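Local atomic coordinates of 2,3,4,5-tetrahydropyridine-2,6-dicarboxylate N-succinyltransferase (Campylobacter jejuni, PDB entry 2RIJ), a protein that probably catalyses transfer of a succinyl group from succinyl-CoA to tetrahydrodipicolinate, opening its ring, in the diaminopimelate route to lysine. Residues A233-M239 against T251-V257; N41-Q45 against S168-W172; I3-F9 against F97-E103; A301-I307 against A317-E323; A66-R70 against Q83-D89. All coordinates share one frame; numbering follows the deposited sequence.

Interaction 1 of 5, residues A233-M239 against T251-V257; sequences AAGTTIM and TTGACMV
Thr251 sets its OG1 between its own backbone N and carbonyl carbon (chi1 62°), while Thr236 swings OG1 to the flank of its backbone N, away from the carbonyl carbon (chi1 -63°), and the two hydroxyls meet tip to tip. Thr251 OG1 donates to Thr236 OG1 at 2.8 Å and accepts from Ala233 N at 2.9 Å; Thr236 OG1 in turn donates to Ala233 O at 2.7 Å. A hydroxyl that can both give and accept suits both places, since this relay ties the type II turn Ala233-Thr236 to the next coil. Gly235 takes the positive-phi corner of that turn, where a side chain would collide with Ala254 CB. Ala233 CB packs closely on Gly253, a tight fit that suits a methyl against glycine.

Beyond the turn the backbones run as parallel strands: Thr237 N bonds to Cys255 O, Val257 N to Thr237 O at 2.8 Å, and Met239 N to Val257 O in an almost straight line. On one face Ile238 CD1 rests on Val257 CB at 3.6 Å. On the other the curled selenomethionine Met256 lays SE and CE against Thr237 CB.

The pair joins successive coils of the left-handed parallel beta-helix: strand 237-238 lies between 219-220 and 256-257, Met239 touches Glu258, the predicted acyl-anhydride residue, and Met239 also packs on Tyr244 of the second subunit.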
# COMPACT_ATOMS: atom_id res chain seq x y z
N ALA A 233 -11.49 2.28 41.60
CA ALA A 233 -12.41 1.24 42.08
C ALA A 233 -11.60 0.17 42.77
O ALA A 233 -10.43 -0.08 42.42
CB ALA A 233 -13.26 0.65 40.93
N ALA A 234 -12.21 -0.43 43.79
CA ALA A 234 -11.60 -1.52 44.58
C ALA A 234 -11.06 -2.60 43.64
O ALA A 234 -11.73 -3.01 42.68
CB ALA A 234 -12.64 -2.12 45.62
N GLY A 235 -9.83 -3.02 43.88
CA GLY A 235 -9.24 -4.05 43.09
C GLY A 235 -8.35 -3.50 41.99
O GLY A 235 -7.70 -4.27 41.31
N THR A 236 -8.31 -2.18 41.78
CA THR A 236 -7.39 -1.62 40.78
C THR A 236 -5.92 -1.74 41.19
O THR A 236 -5.60 -1.62 42.37
CB THR A 236 -7.79 -0.14 40.56
OG1 THR A 236 -9.12 -0.11 40.02
CG2 THR A 236 -6.81 0.64 39.61
N THR A 237 -5.03 -1.95 40.20
CA THR A 237 -3.57 -1.91 40.36
C THR A 237 -2.99 -0.82 39.46
O THR A 237 -3.24 -0.79 38.24
CB THR A 237 -2.92 -3.26 39.99
OG1 THR A 237 -3.53 -4.30 40.77
CG2 THR A 237 -1.41 -3.28 40.21
N ILE A 238 -2.25 0.08 40.06
CA ILE A 238 -1.44 1.06 39.31
C ILE A 238 0.03 0.66 39.39
O ILE A 238 0.69 0.74 40.45
CB ILE A 238 -1.58 2.50 39.84
CG1 ILE A 238 -3.09 2.84 40.10
CG2 ILE A 238 -0.92 3.50 38.88
CD1 ILE A 238 -3.97 2.73 38.82
N MSE A 239 0.57 0.28 38.25
CA MSE A 239 1.99 -0.13 38.15
C MSE A 239 2.79 1.14 38.00
O MSE A 239 2.24 2.16 37.59
CB MSE A 239 2.24 -1.05 36.97
CG MSE A 239 1.52 -2.38 37.06
SE MSE A 239 2.00 -3.45 38.60
CE MSE A 239 3.93 -3.91 38.19
N THR A 251 -10.99 4.60 37.42
CA THR A 251 -11.50 3.30 37.07
C THR A 251 -12.84 3.12 37.78
O THR A 251 -13.01 3.57 38.91
CB THR A 251 -10.53 2.15 37.46
OG1 THR A 251 -10.34 2.10 38.89
CG2 THR A 251 -9.16 2.33 36.77
N THR A 252 -13.74 2.45 37.12
CA THR A 252 -15.03 2.13 37.74
C THR A 252 -15.20 0.65 38.08
O THR A 252 -16.24 0.25 38.59
CB THR A 252 -16.20 2.64 36.91
OG1 THR A 252 -16.18 2.03 35.62
CG2 THR A 252 -16.15 4.19 36.79
N GLY A 253 -14.16 -0.14 37.89
CA GLY A 253 -14.12 -1.49 38.40
C GLY A 253 -12.68 -1.86 38.48
O GLY A 253 -11.80 -1.08 38.07
N ALA A 254 -12.39 -3.05 38.96
CA ALA A 254 -10.99 -3.48 39.06
C ALA A 254 -10.34 -3.54 37.69
O ALA A 254 -10.84 -4.25 36.82
CB ALA A 254 -10.92 -4.87 39.75
N CYS A 255 -9.22 -2.82 37.50
CA CYS A 255 -8.45 -2.76 36.27
C CYS A 255 -6.97 -2.83 36.59
O CYS A 255 -6.52 -2.34 37.62
CB CYS A 255 -8.62 -1.40 35.60
SG CYS A 255 -10.26 -1.12 34.97
N MSE A 256 -6.22 -3.39 35.66
CA MSE A 256 -4.75 -3.32 35.67
C MSE A 256 -4.33 -2.08 34.88
O MSE A 256 -4.62 -1.98 33.69
CB MSE A 256 -4.19 -4.54 35.00
CG MSE A 256 -2.67 -4.49 34.78
SE MSE A 256 -1.69 -4.28 36.49
CE MSE A 256 -2.43 -5.85 37.42
N VAL A 257 -3.67 -1.13 35.52
CA VAL A 257 -3.30 0.11 34.89
C VAL A 257 -1.74 0.26 34.86
O VAL A 257 -1.08 0.32 35.88
CB VAL A 257 -3.95 1.32 35.56
CG1 VAL A 257 -3.53 2.66 34.85
CG2 VAL A 257 -5.48 1.13 35.65

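Interaction 2 of 5, residues N41-Q45 against S168-W172; sequences NKILQ and SNVAW
Strands 43-45 and 170-172 belong to separate antiparallel sheets and run in roughly the same direction, their axes 35° apart and 9.5 Å from each other at closest approach, too far for direct backbone pairing. Between them a few side chains touch and waters bridge the backbones. A classic beta bulge, Leu44 and Gln45 both opposite Asp34, interrupts the edge of the N-terminal sheet here. Leu44 reaches over with CD2 to meet Val170 CG1 at 3.9 Å; two branched aliphatic chains suit this buried spot, which Pro177 also lines. Gln45 stretches out fully, CG anti to the backbone N (chi1 -172°), and brings its amide to the rim of the Trp172 indole, the planes 64° apart and Gln45 OE1 3.5 Å from Trp172 CZ3. The amide is fixed by His211 at OE1 and Asp34 at NE2, while Trp172 NE1 binds Asp203 O, so the polar ends of both side chains have partners. The indole also stacks with Phe201. Lys42 lays its methylenes against Ser168, whose small side chain allows that approach. One water donates to Ile43 O at 2.9 Å and accepts from Ser168 N at 3.0 Å, while another lies 2.6 Å from Ser168 OG.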
# COMPACT_ATOMS: atom_id res chain seq x y z
N ASN A 41 -2.04 33.34 56.28
CA ASN A 41 -3.42 33.25 55.81
C ASN A 41 -3.60 32.43 54.53
O ASN A 41 -4.73 32.23 54.08
CB ASN A 41 -3.95 34.65 55.57
CG ASN A 41 -3.91 35.49 56.83
OD1 ASN A 41 -4.44 35.09 57.87
ND2 ASN A 41 -3.27 36.65 56.74
N LYS A 42 -2.50 32.00 53.93
CA LYS A 42 -2.54 31.18 52.73
C LYS A 42 -2.75 29.75 53.17
O LYS A 42 -1.97 29.25 53.97
CB LYS A 42 -1.22 31.35 51.98
CG LYS A 42 -1.28 31.07 50.52
CD LYS A 42 0.08 31.37 49.87
CE LYS A 42 0.26 32.87 49.59
NZ LYS A 42 -0.61 33.34 48.46
N ILE A 43 -3.83 29.12 52.72
CA ILE A 43 -4.08 27.70 53.01
C ILE A 43 -3.42 26.91 51.87
O ILE A 43 -3.81 27.02 50.70
CB ILE A 43 -5.59 27.38 53.09
CG1 ILE A 43 -6.32 28.32 54.09
CG2 ILE A 43 -5.81 25.90 53.41
CD1 ILE A 43 -5.66 28.51 55.41
N LEU A 44 -2.38 26.15 52.23
CA LEU A 44 -1.64 25.32 51.32
C LEU A 44 -2.17 23.90 51.14
O LEU A 44 -1.85 23.28 50.13
CB LEU A 44 -0.18 25.24 51.74
CG LEU A 44 0.49 26.57 52.08
CD1 LEU A 44 1.93 26.25 52.36
CD2 LEU A 44 0.33 27.54 50.94
N GLN A 45 -2.93 23.40 52.11
CA GLN A 45 -3.51 22.07 52.07
C GLN A 45 -4.56 21.93 53.17
O GLN A 45 -4.46 22.57 54.23
CB GLN A 45 -2.42 20.99 52.28
CG GLN A 45 -2.93 19.59 52.05
CD GLN A 45 -1.86 18.52 52.09
OE1 GLN A 45 -1.81 17.64 51.21
NE2 GLN A 45 -1.00 18.57 53.12
N SER A 168 -2.27 27.32 45.49
CA SER A 168 -0.91 27.83 45.40
C SER A 168 0.05 26.74 44.95
O SER A 168 -0.02 25.60 45.43
CB SER A 168 -0.44 28.35 46.76
OG SER A 168 -1.26 29.38 47.20
N ASN A 169 0.92 27.08 44.01
CA ASN A 169 2.04 26.23 43.62
C ASN A 169 3.06 26.27 44.76
O ASN A 169 3.57 27.33 45.11
CB ASN A 169 2.68 26.70 42.31
CG ASN A 169 3.74 25.76 41.79
OD1 ASN A 169 3.63 24.53 41.95
ND2 ASN A 169 4.80 26.31 41.18
N VAL A 170 3.33 25.11 45.33
CA VAL A 170 4.21 25.01 46.50
C VAL A 170 5.16 23.84 46.31
O VAL A 170 4.93 22.96 45.47
CB VAL A 170 3.41 24.85 47.83
CG1 VAL A 170 2.50 26.10 48.09
CG2 VAL A 170 2.57 23.56 47.84
N ALA A 171 6.22 23.85 47.09
CA ALA A 171 7.13 22.71 47.26
C ALA A 171 6.51 21.76 48.26
O ALA A 171 5.76 22.18 49.14
CB ALA A 171 8.49 23.19 47.74
N TRP A 172 6.83 20.47 48.11
CA TRP A 172 6.27 19.42 48.95
C TRP A 172 7.42 18.57 49.41
O TRP A 172 8.27 18.15 48.61
CB TRP A 172 5.25 18.58 48.20
CG TRP A 172 4.10 19.31 47.68
CD1 TRP A 172 4.02 19.95 46.49
CD2 TRP A 172 2.81 19.44 48.30
NE1 TRP A 172 2.78 20.50 46.33
CE2 TRP A 172 2.01 20.21 47.42
CE3 TRP A 172 2.27 19.03 49.52
CZ2 TRP A 172 0.69 20.55 47.71
CZ3 TRP A 172 0.93 19.35 49.80
CH2 TRP A 172 0.16 20.12 48.90
O HOH W 1 -3.34 26.08 47.99
O HOH W 2 -3.76 29.11 47.91
O HOH W 3 -1.35 24.62 47.69

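Interaction 3 of 5, residues I3-F9 against F97-E103; sequences INTKEDF and FKPFLEE
Asn4 OD1 and Lys98 NZ form a 2.6 Å bond across the contact, the amine lying in the carbonyl plane on a lone pair, and OD1 also receives a weak bond from Gly1 N. The motif is a capped helix start: Thr5 is the N-cap of helix 6-17, and with Asp8 it makes a capping box. Asp8 OD2 takes both Asn4 N and Thr5 N, the first on its anti lone pair and the second from above the carboxylate plane, while Thr5 OG1 accepts from Asp8 N. This first turn packs on the loop after helix 87-96.

Pro99 sets its rigid ring against the backbone here, CG 3.4 Å from Thr5 O, and also meets Ile3 CG2; a compact apolar ring suits so close an approach to peptide groups. Behind it Phe9, CG anti to its backbone N (chi1 179°), points into an aromatic cluster with Phe97 and Phe100. Phe100 comes edge-on to the face of Phe9 in a T-shaped pair, centroids 4.9 Å apart and planes at 79°, with CE2 above the ring centre. Phe97 is nearly parallel to Phe9 but offset so far that little of one ring lies over the other. Ile62 of helix 57-69 and Ile109 of helix 107-117 add apolar cover to this cluster.

Lys6 suits the solvent side: its extended chain runs across the face of Phe100, CG above the ring, and carries its amine onward to Glu103. Glu103 OE1 is held by His106, while Lys6 NZ meets Glu103 OE2 at 2.6 Å, on the syn lone pair, in a salt bridge.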
# COMPACT_ATOMS: atom_id res chain seq x y z
N ILE A 3 -29.29 19.19 76.89
CA ILE A 3 -29.46 18.01 75.99
C ILE A 3 -29.10 16.75 76.77
O ILE A 3 -27.95 16.36 76.86
CB ILE A 3 -28.68 18.06 74.65
CG1 ILE A 3 -28.86 19.43 73.97
CG2 ILE A 3 -29.16 16.93 73.72
CD1 ILE A 3 -30.33 19.86 73.78
N ASN A 4 -30.11 16.11 77.34
CA ASN A 4 -29.90 14.97 78.21
C ASN A 4 -30.33 13.65 77.58
O ASN A 4 -29.73 12.62 77.83
CB ASN A 4 -30.58 15.23 79.56
CG ASN A 4 -29.96 16.44 80.28
OD1 ASN A 4 -28.76 16.47 80.52
ND2 ASN A 4 -30.77 17.47 80.56
N THR A 5 -31.30 13.70 76.67
CA THR A 5 -31.73 12.49 75.97
C THR A 5 -31.57 12.62 74.46
O THR A 5 -31.47 13.72 73.93
CB THR A 5 -33.20 12.23 76.29
OG1 THR A 5 -33.98 13.27 75.72
CG2 THR A 5 -33.43 12.22 77.82
N LYS A 6 -31.61 11.50 73.76
CA LYS A 6 -31.56 11.55 72.29
C LYS A 6 -32.80 12.22 71.70
O LYS A 6 -32.76 12.78 70.60
CB LYS A 6 -31.34 10.16 71.71
CG LYS A 6 -30.05 9.55 72.16
CD LYS A 6 -29.77 8.24 71.51
CE LYS A 6 -28.48 7.67 72.00
NZ LYS A 6 -28.34 6.21 71.71
N GLU A 7 -33.91 12.16 72.43
CA GLU A 7 -35.07 12.94 72.09
C GLU A 7 -34.86 14.47 72.16
O GLU A 7 -35.40 15.23 71.33
CB GLU A 7 -36.21 12.55 73.02
CG GLU A 7 -37.40 13.48 72.95
CD GLU A 7 -38.47 13.12 73.95
OE1 GLU A 7 -38.32 13.47 75.16
OE2 GLU A 7 -39.45 12.49 73.54
N ASP A 8 -34.14 14.92 73.19
CA ASP A 8 -33.79 16.34 73.33
C ASP A 8 -32.94 16.72 72.12
O ASP A 8 -33.11 17.77 71.54
CB ASP A 8 -32.94 16.58 74.58
CG ASP A 8 -33.72 16.46 75.87
OD1 ASP A 8 -34.97 16.63 75.85
OD2 ASP A 8 -33.05 16.23 76.92
N PHE A 9 -32.00 15.83 71.79
CA PHE A 9 -31.08 16.02 70.67
C PHE A 9 -31.84 16.22 69.35
O PHE A 9 -31.56 17.18 68.61
CB PHE A 9 -30.15 14.83 70.56
CG PHE A 9 -29.19 14.92 69.41
CD1 PHE A 9 -28.03 15.66 69.52
CD2 PHE A 9 -29.44 14.27 68.21
CE1 PHE A 9 -27.12 15.73 68.48
CE2 PHE A 9 -28.54 14.34 67.17
CZ PHE A 9 -27.38 15.08 67.31
N PHE A 97 -24.02 16.77 71.89
CA PHE A 97 -23.91 15.33 71.70
C PHE A 97 -23.87 14.51 73.00
O PHE A 97 -23.63 13.31 72.96
CB PHE A 97 -22.65 15.00 70.92
CG PHE A 97 -22.73 15.33 69.44
CD1 PHE A 97 -23.70 14.75 68.63
CD2 PHE A 97 -21.74 16.13 68.85
CE1 PHE A 97 -23.72 14.99 67.26
CE2 PHE A 97 -21.78 16.38 67.46
CZ PHE A 97 -22.76 15.82 66.68
N LYS A 98 -24.07 15.17 74.13
CA LYS A 98 -24.03 14.50 75.43
C LYS A 98 -24.70 13.12 75.48
O LYS A 98 -24.07 12.18 75.94
CB LYS A 98 -24.57 15.43 76.51
CG LYS A 98 -24.54 14.88 77.94
CD LYS A 98 -24.99 15.99 78.88
CE LYS A 98 -25.45 15.47 80.26
NZ LYS A 98 -26.81 14.82 80.27
N PRO A 99 -25.95 12.97 74.96
CA PRO A 99 -26.58 11.64 75.02
C PRO A 99 -25.81 10.48 74.35
O PRO A 99 -26.11 9.32 74.62
CB PRO A 99 -27.92 11.87 74.32
CG PRO A 99 -28.15 13.31 74.37
CD PRO A 99 -26.83 13.96 74.30
N PHE A 100 -24.83 10.79 73.51
CA PHE A 100 -24.11 9.77 72.74
C PHE A 100 -22.69 9.52 73.23
O PHE A 100 -22.02 8.64 72.71
CB PHE A 100 -23.94 10.24 71.28
CG PHE A 100 -25.23 10.50 70.56
CD1 PHE A 100 -25.90 9.46 69.92
CD2 PHE A 100 -25.77 11.78 70.50
CE1 PHE A 100 -27.08 9.72 69.25
CE2 PHE A 100 -26.94 12.04 69.84
CZ PHE A 100 -27.60 11.03 69.22
N LEU A 101 -22.22 10.29 74.20
CA LEU A 101 -20.78 10.32 74.47
C LEU A 101 -20.21 9.00 75.02
O LEU A 101 -19.02 8.72 74.85
CB LEU A 101 -20.42 11.49 75.39
CG LEU A 101 -20.69 12.89 74.84
CD1 LEU A 101 -20.35 13.99 75.87
CD2 LEU A 101 -19.92 13.14 73.54
N GLU A 102 -21.04 8.17 75.64
CA GLU A 102 -20.56 6.91 76.21
C GLU A 102 -20.79 5.74 75.26
O GLU A 102 -20.60 4.58 75.63
CB GLU A 102 -21.21 6.66 77.59
CG GLU A 102 -20.94 7.76 78.63
N GLU A 103 -21.20 6.04 74.03
CA GLU A 103 -21.45 5.02 73.03
C GLU A 103 -20.37 4.99 71.98
O GLU A 103 -19.68 5.99 71.73
CB GLU A 103 -22.75 5.32 72.31
CG GLU A 103 -23.96 5.27 73.21
CD GLU A 103 -25.24 5.46 72.44
OE1 GLU A 103 -25.18 5.88 71.25
OE2 GLU A 103 -26.32 5.21 73.02
O HOH W 4 -27.03 12.30 78.76

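Interaction 4 of 5, residues A301-I307 against A317-E323; sequences ANSVTGI and AGIAVLE
Ala317 opens its segment against Ala301, its CB 3.3 Å from Ala301 O; both belong to the predicted succinyl-CoA site, and small residues suit the close backbone approach here. Gly318 follows with positive phi, a conformation that favours glycine, and its N donates to Ala301 O at 2.9 Å. Ile319 turns its side chain toward Gln364, while its O accepts from Val304 N and lies 3.3 Å from Ser303 CB. Ala320 sits beside Val304 on one face, the two CB atoms 4.1 Å apart. Val321 forms the tightest backbone links: its N gives a nearly straight bond to Val304 O, and its O receives Gly306 N, both at 2.7 Å. A side chain on Gly306 would be tight against Val321 O and Leu322 CD2, which favours glycine. Val321 CG1 meets Ile307 CD1 at 3.7 Å, because Ile307 folds CG1 in over its main chain, flanked by N and C (chi1 61°). Leu322 bends back so that CD2 touches Val304 CG1. Glu323 ends the walk: a water joins its OE2 to Gly306 O, and OE1 binds Ser284.

These are parallel rungs of the hexapeptide-repeat, left-handed beta-helix. Strand 304-305 lies between 278-279 and 320-321, the last strand of its sheet in this chain; strands 314-315 and 360-364 back Val321, and Asn302 and Leu322 pack on other subunits of the assembly.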
# COMPACT_ATOMS: atom_id res chain seq x y z
N ALA A 301 0.25 -2.02 24.92
CA ALA A 301 1.45 -1.29 25.27
C ALA A 301 1.74 -0.24 24.19
O ALA A 301 1.64 -0.50 22.96
CB ALA A 301 2.63 -2.26 25.46
N ASN A 302 2.10 0.95 24.65
CA ASN A 302 2.41 2.09 23.79
C ASN A 302 1.33 2.50 22.77
O ASN A 302 1.61 3.23 21.84
CB ASN A 302 3.80 1.87 23.15
CG ASN A 302 4.91 2.03 24.15
OD1 ASN A 302 4.86 2.93 25.00
ND2 ASN A 302 5.95 1.20 24.04
N SER A 303 0.06 2.14 23.03
CA SER A 303 -1.06 2.60 22.23
C SER A 303 -1.48 3.96 22.68
O SER A 303 -1.07 4.43 23.77
CB SER A 303 -2.27 1.65 22.31
OG SER A 303 -2.75 1.45 23.62
N VAL A 304 -2.36 4.58 21.87
CA VAL A 304 -3.01 5.85 22.25
C VAL A 304 -4.47 5.74 21.92
O VAL A 304 -4.85 5.44 20.76
CB VAL A 304 -2.41 7.11 21.55
CG1 VAL A 304 -3.08 8.45 22.03
CG2 VAL A 304 -0.86 7.13 21.65
N THR A 305 -5.28 5.99 22.92
CA THR A 305 -6.71 5.98 22.77
C THR A 305 -7.25 7.43 22.92
O THR A 305 -7.25 7.98 24.02
CB THR A 305 -7.40 5.04 23.79
OG1 THR A 305 -6.99 3.68 23.58
CG2 THR A 305 -8.93 5.10 23.64
N GLY A 306 -7.65 8.01 21.80
CA GLY A 306 -8.19 9.37 21.74
C GLY A 306 -9.67 9.49 21.49
O GLY A 306 -10.21 10.60 21.29
N ILE A 307 -10.39 8.38 21.60
CA ILE A 307 -11.85 8.38 21.49
C ILE A 307 -12.49 7.51 22.58
O ILE A 307 -11.85 6.61 23.10
CB ILE A 307 -12.34 7.83 20.09
CG1 ILE A 307 -11.91 6.38 19.85
CG2 ILE A 307 -11.81 8.76 18.93
CD1 ILE A 307 -12.55 5.70 18.68
N ALA A 317 -1.17 -3.09 20.58
CA ALA A 317 0.03 -2.39 20.98
C ALA A 317 0.53 -1.52 19.85
O ALA A 317 0.51 -1.92 18.66
CB ALA A 317 1.11 -3.42 21.43
N GLY A 318 0.90 -0.27 20.17
CA GLY A 318 1.53 0.62 19.19
C GLY A 318 0.54 1.41 18.35
O GLY A 318 0.90 2.32 17.66
N ILE A 319 -0.74 1.12 18.46
CA ILE A 319 -1.73 1.76 17.59
C ILE A 319 -2.18 3.05 18.22
O ILE A 319 -2.57 3.07 19.39
CB ILE A 319 -3.00 0.82 17.36
CG1 ILE A 319 -2.61 -0.46 16.61
CG2 ILE A 319 -4.14 1.56 16.65
CD1 ILE A 319 -2.13 -0.24 15.24
N ALA A 320 -2.26 4.10 17.42
CA ALA A 320 -2.92 5.33 17.83
C ALA A 320 -4.28 5.49 17.23
O ALA A 320 -4.41 5.59 15.98
CB ALA A 320 -2.03 6.55 17.47
N VAL A 321 -5.30 5.54 18.08
CA VAL A 321 -6.69 5.69 17.68
C VAL A 321 -7.13 7.10 18.05
O VAL A 321 -7.63 7.38 19.15
CB VAL A 321 -7.64 4.61 18.33
CG1 VAL A 321 -9.06 4.79 17.86
CG2 VAL A 321 -7.17 3.21 18.05
N LEU A 322 -6.99 7.99 17.09
CA LEU A 322 -7.28 9.40 17.29
C LEU A 322 -8.56 9.76 16.57
O LEU A 322 -9.05 9.02 15.70
CB LEU A 322 -6.10 10.26 16.79
CG LEU A 322 -4.71 9.77 17.24
CD1 LEU A 322 -3.60 10.53 16.54
CD2 LEU A 322 -4.65 9.88 18.80
N GLU A 323 -9.10 10.91 16.93
CA GLU A 323 -10.39 11.36 16.42
C GLU A 323 -10.41 11.43 14.89
O GLU A 323 -11.44 11.13 14.25
CB GLU A 323 -10.68 12.75 16.95
CG GLU A 323 -11.07 12.81 18.38
CD GLU A 323 -11.29 14.26 18.84
OE1 GLU A 323 -11.92 15.04 18.08
OE2 GLU A 323 -10.83 14.63 19.96
O HOH W 5 1.46 4.81 19.50
O HOH W 6 -9.06 13.01 21.19

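Interaction 5 of 5, residues A66-R70 against Q83-D89; sequences AFMQR and QTLKLED
Phe67 and the Asp89 carboxylate form the close-packed part of this joint between helix 57-69 and the strand-to-helix connection 83-89, where Lys86 is the N-cap of helix 87-96. The flat Phe67 ring lies against Gln83 and Leu85, with Phe126 of strand 124-129 also touching it: Gln83 CG sits over one face in a CH-pi contact, 3.9 Å from the centroid, and Leu85 CD2 meets Phe67 CZ at 3.6 Å. The small Ala66 suits the close approach to Asp89, CB to CB 4.2 Å. A carboxylate suits the buried Asp89 position because both oxygens are met: Arg70 grips it side-on, NE to OD1 at 2.6 Å and NH2 to OD2 at 2.8 Å, each on a syn lone pair, the planes only 19° apart. OD2 also takes Lys86 N, and OD1 a water that donates to Ala66 O as well.

The outer side is looser. Lys86 lays CD over the centre of the guanidinium face, and Glu88 may ease the closeness of the Lys86 and Arg70 charges, though no N-H points at it. Arg70 reaches across with CG tucked above its own backbone (chi1 62°) and the chain then extended. A second water accepts from Arg70 NH2 and donates to Thr84 O at 2.6 Å.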
# COMPACT_ATOMS: atom_id res chain seq x y z
N ALA A 66 -23.12 25.81 66.27
CA ALA A 66 -22.04 26.26 67.12
C ALA A 66 -21.56 27.66 66.69
O ALA A 66 -21.27 28.50 67.51
CB ALA A 66 -20.89 25.26 67.09
N PHE A 67 -21.51 27.88 65.38
CA PHE A 67 -21.09 29.12 64.80
C PHE A 67 -22.17 30.17 64.95
O PHE A 67 -21.89 31.28 65.39
CB PHE A 67 -20.75 28.93 63.32
CG PHE A 67 -19.53 28.08 63.07
CD1 PHE A 67 -18.30 28.46 63.55
CD2 PHE A 67 -19.62 26.93 62.32
CE1 PHE A 67 -17.19 27.68 63.31
CE2 PHE A 67 -18.47 26.13 62.07
CZ PHE A 67 -17.28 26.52 62.58
N MSE A 68 -23.40 29.80 64.63
CA MSE A 68 -24.51 30.75 64.73
C MSE A 68 -24.70 31.22 66.16
O MSE A 68 -24.99 32.41 66.37
CB MSE A 68 -25.79 30.15 64.19
CG MSE A 68 -25.74 29.99 62.69
SE MSE A 68 -27.46 29.41 61.94
CE MSE A 68 -27.42 27.45 62.31
N GLN A 69 -24.52 30.30 67.10
CA GLN A 69 -24.65 30.55 68.54
C GLN A 69 -23.72 31.67 68.99
O GLN A 69 -24.10 32.46 69.84
CB GLN A 69 -24.45 29.26 69.40
CG GLN A 69 -25.75 28.75 70.04
N ARG A 70 -22.53 31.77 68.41
CA ARG A 70 -21.64 32.90 68.71
C ARG A 70 -21.67 34.04 67.71
O ARG A 70 -20.72 34.82 67.64
CB ARG A 70 -20.20 32.43 68.92
CG ARG A 70 -19.51 31.78 67.75
CD ARG A 70 -18.11 31.38 68.23
NE ARG A 70 -17.34 30.59 67.29
CZ ARG A 70 -16.68 31.08 66.25
NH1 ARG A 70 -16.65 32.39 66.03
NH2 ARG A 70 -16.01 30.27 65.46
N GLN A 83 -15.37 27.86 57.88
CA GLN A 83 -15.09 28.65 59.07
C GLN A 83 -14.13 27.95 60.00
O GLN A 83 -14.31 26.77 60.29
CB GLN A 83 -16.41 28.90 59.83
CG GLN A 83 -16.37 30.02 60.86
CD GLN A 83 -16.42 31.41 60.23
OE1 GLN A 83 -16.78 31.59 59.07
NE2 GLN A 83 -16.03 32.39 61.00
N THR A 84 -13.17 28.70 60.52
CA THR A 84 -12.21 28.22 61.52
C THR A 84 -12.93 27.88 62.78
O THR A 84 -13.78 28.64 63.23
CB THR A 84 -11.15 29.33 61.83
OG1 THR A 84 -10.38 29.57 60.67
CG2 THR A 84 -10.21 28.95 62.99
N LEU A 85 -12.59 26.72 63.35
CA LEU A 85 -13.13 26.28 64.63
C LEU A 85 -12.32 26.86 65.80
O LEU A 85 -11.08 26.88 65.79
CB LEU A 85 -13.12 24.75 64.72
CG LEU A 85 -14.14 24.06 63.83
CD1 LEU A 85 -13.64 22.66 63.52
CD2 LEU A 85 -15.56 24.07 64.54
N LYS A 86 -13.06 27.35 66.78
CA LYS A 86 -12.56 27.72 68.10
C LYS A 86 -12.86 26.58 69.08
O LYS A 86 -13.78 25.79 68.85
CB LYS A 86 -13.22 29.02 68.56
CG LYS A 86 -12.91 30.15 67.62
CD LYS A 86 -13.46 31.45 68.10
CE LYS A 86 -12.84 32.57 67.33
NZ LYS A 86 -13.31 33.89 67.78
N LEU A 87 -12.16 26.56 70.21
CA LEU A 87 -12.42 25.53 71.23
C LEU A 87 -13.88 25.56 71.67
O LEU A 87 -14.49 24.52 71.86
CB LEU A 87 -11.52 25.68 72.45
CG LEU A 87 -11.52 24.54 73.48
CD1 LEU A 87 -11.26 23.22 72.81
CD2 LEU A 87 -10.50 24.85 74.63
N GLU A 88 -14.44 26.75 71.81
CA GLU A 88 -15.82 26.90 72.25
C GLU A 88 -16.81 26.20 71.33
O GLU A 88 -17.84 25.68 71.79
CB GLU A 88 -16.15 28.39 72.39
CG GLU A 88 -16.15 29.19 71.13
CD GLU A 88 -16.15 30.68 71.40
OE1 GLU A 88 -17.24 31.24 71.74
OE2 GLU A 88 -15.06 31.29 71.29
N ASP A 89 -16.49 26.17 70.03
CA ASP A 89 -17.31 25.51 69.02
C ASP A 89 -17.31 24.00 69.26
O ASP A 89 -18.35 23.35 69.18
CB ASP A 89 -16.80 25.81 67.62
CG ASP A 89 -16.76 27.30 67.29
OD1 ASP A 89 -17.63 28.09 67.76
OD2 ASP A 89 -15.84 27.67 66.53
O HOH W 7 -19.71 28.18 69.54
O HOH W 8 -13.80 31.22 63.52

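From the N terminus, interaction 3 opens first and closes a loop of almost ninety residues, bringing the start of helix 6-17 to the segment after helix 87-96. Interaction 5 is nested within it and links helix 57-69 to the strand 80-84 and helix 87-96; their centres lie about 20 Å apart. Interaction 2 opens inside the loop of interaction 3 and closes beyond it, so the two cross, and interaction 5 is nested in interaction 2 as well; interaction 2 ties the N-terminal sheet to the sheet of strand 170-173. Interactions 1 and 4 follow in series, each a short closure between successive coils of the beta-helix, with centres about 20 Å apart.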